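PDB 4ESQ: Serine/threonine protein kinase from Mycobacterium tuberculosis, which is a membrane receptor kinase that probably transfers phosphate from ATP to serine and threonine residues of proteins, represented here by its extracellular sensor domain. Local coordinates for residues A132-K135 against T140-V143. Numbering follows the deposited sequence.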
ATOM      1  N   ALA A 132       4.979   4.321 -13.563  1.00 15.12           N
ATOM      2  CA  ALA A 132       4.339   5.388 -14.324  1.00 16.45           C
ATOM      3  C   ALA A 132       4.563   6.704 -13.585  1.00 15.03           C
ATOM      4  O   ALA A 132       5.443   6.800 -12.725  1.00 13.67           O
ATOM      5  CB  ALA A 132       2.856   5.097 -14.486  1.00 16.70           C
ATOM      6  N   ASP A 133       3.776   7.725 -13.900  1.00 16.17           N
ATOM      7  CA  ASP A 133       3.881   8.972 -13.153  1.00 17.47           C
ATOM      8  C   ASP A 133       3.052   8.914 -11.868  1.00 14.91           C
ATOM      9  O   ASP A 133       2.087   8.159 -11.765  1.00 15.92           O
ATOM     10  CB  ASP A 133       3.482  10.178 -14.012  1.00 17.66           C
ATOM     11  CG  ASP A 133       4.608  10.644 -14.928  1.00 32.79           C
ATOM     12  OD1 ASP A 133       5.742  10.122 -14.815  1.00 29.97           O
ATOM     13  OD2 ASP A 133       4.366  11.546 -15.757  1.00 41.44           O
ATOM     14  N   VAL A 134       3.459   9.691 -10.875  1.00 11.83           N
ATOM     15  CA  VAL A 134       2.712   9.771  -9.634  1.00 14.96           C
ATOM     16  C   VAL A 134       1.445  10.581  -9.865  1.00 16.10           C
ATOM     17  O   VAL A 134       1.482  11.674 -10.439  1.00 16.70           O
ATOM     18  CB  VAL A 134       3.542  10.420  -8.503  1.00 16.39           C
ATOM     19  CG1 VAL A 134       2.678  10.633  -7.275  1.00 16.52           C
ATOM     20  CG2 VAL A 134       4.746   9.556  -8.162  1.00 15.73           C
ATOM     21  N   LYS A 135       0.319  10.024  -9.441  1.00 13.54           N
ATOM     22  CA  LYS A 135      -0.970  10.681  -9.615  1.00 13.79           C
ATOM     23  C   LYS A 135      -1.665  10.873  -8.282  1.00 19.70           C
ATOM     24  O   LYS A 135      -1.044  10.746  -7.223  1.00 14.78           O
ATOM     25  CB  LYS A 135      -1.858   9.888 -10.577  1.00 15.18           C
ATOM     26  CG  LYS A 135      -1.321   9.867 -11.998  1.00 17.78           C
ATOM     27  CD  LYS A 135      -2.267   9.143 -12.945  1.00 22.48           C
ATOM     28  CE  LYS A 135      -1.815   9.316 -14.384  1.00 29.77           C
ATOM     29  NZ  LYS A 135      -2.726   8.612 -15.330  1.00 33.41           N
ATOM     30  N   THR A 140      -3.703  12.375  -1.195  1.00 15.60           N
ATOM     31  CA  THR A 140      -3.499  11.008  -1.675  1.00 16.95           C
ATOM     32  C   THR A 140      -2.464  10.990  -2.782  1.00 17.00           C
ATOM     33  O   THR A 140      -2.431  11.884  -3.634  1.00 17.77           O
ATOM     34  CB  THR A 140      -4.815  10.395  -2.217  1.00 17.01           C
ATOM     35  OG1 THR A 140      -5.807  10.369  -1.182  1.00 18.10           O
ATOM     36  CG2 THR A 140      -4.588   8.967  -2.727  1.00 17.36           C
ATOM     37  N   ILE A 141      -1.612   9.973  -2.773  1.00 11.64           N
ATOM     38  CA  ILE A 141      -0.716   9.737  -3.894  1.00 11.43           C
ATOM     39  C   ILE A 141      -0.924   8.318  -4.431  1.00 11.92           C
ATOM     40  O   ILE A 141      -1.184   7.388  -3.669  1.00 12.54           O
ATOM     41  CB  ILE A 141       0.763   9.931  -3.501  1.00 11.39           C
ATOM     42  CG1 ILE A 141       1.100   9.068  -2.287  1.00 10.82           C
ATOM     43  CG2 ILE A 141       1.075  11.414  -3.244  1.00 13.06           C
ATOM     44  CD1 ILE A 141       2.559   9.150  -1.866  1.00 13.55           C
ATOM     45  N   THR A 142      -0.809   8.152  -5.746  1.00 14.01           N
ATOM     46  CA  THR A 142      -0.873   6.826  -6.347  1.00  9.50           C
ATOM     47  C   THR A 142       0.185   6.707  -7.432  1.00  9.84           C
ATOM     48  O   THR A 142       0.617   7.706  -8.009  1.00 11.71           O
ATOM     49  CB  THR A 142      -2.246   6.517  -6.990  1.00 14.90           C
ATOM     50  OG1 THR A 142      -2.478   7.409  -8.087  1.00 14.92           O
ATOM     51  CG2 THR A 142      -3.378   6.647  -5.970  1.00 16.08           C
ATOM     52  N   VAL A 143       0.594   5.482  -7.712  1.00 12.06           N
ATOM     53  CA  VAL A 143       1.488   5.228  -8.834  1.00 12.63           C
ATOM     54  C   VAL A 143       1.307   3.788  -9.269  1.00 12.60           C
ATOM     55  O   VAL A 143       1.109   2.906  -8.432  1.00 14.21           O
ATOM     56  CB  VAL A 143       2.983   5.525  -8.488  1.00 11.11           C
ATOM     57  CG1 VAL A 143       3.503   4.549  -7.436  1.00 13.53           C
ATOM     58  CG2 VAL A 143       3.855   5.466  -9.753  1.00 13.30           C
TER
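Lys135 and Thr142 pair through their backbones and set their side chains next to each other on the same side of the bridge. Lys135 N gives a short, nearly straight bond to Thr142 O (2.7 Å, 170° at the hydrogen). The return bond, Thr142 N to Lys135 O, is 3.0 Å long and meets that carbonyl from well above its plane. Together they make one antiparallel, hydrogen-bonded bridge. Thr142 O also receives a CA-H contact from Val134 CA at 3.4 Å, and Lys135 O a similar one from Ile141 CA.

With chi1 at 64°, Thr142 turns OG1 towards Lys135, where it lies 3.6 Å from Lys135 CB. The lysine touches through this first methylene; beyond CG its chain runs out extended, carrying NZ away from Thr142.

Val134 and Val143 face the other side, along with Ile141. CG1 of Val134, anti to its own nitrogen (chi1 173°), leans over Thr142 O at 3.7 Å and comes loosely up to Ile141 CB, while its CG2 branch looks at Val143 CB from 4.4 Å. Val143 in turn sets CG2 against the carbonyl oxygens of Ala132 and Asp133, 3.6 Å from Ala132 O. Trp110 of helix 96-111, which covers this part of the antiparallel sheet of the PknH-like extracellular domain, touches all three of these aliphatic side chains.

Here the loop between strands 125-131 and 141-147 makes a single antiparallel bridge to the start of 141-147, while on the strand's other edge Ile141 and Val143 make backbone hydrogen bonds with Met159 and Arg157. The bridge pairs the N-H and C=O of Lys135 and Thr142; aliphatic branches on one side pack on the helix, and on the other the exposed lysine leads away from the strand.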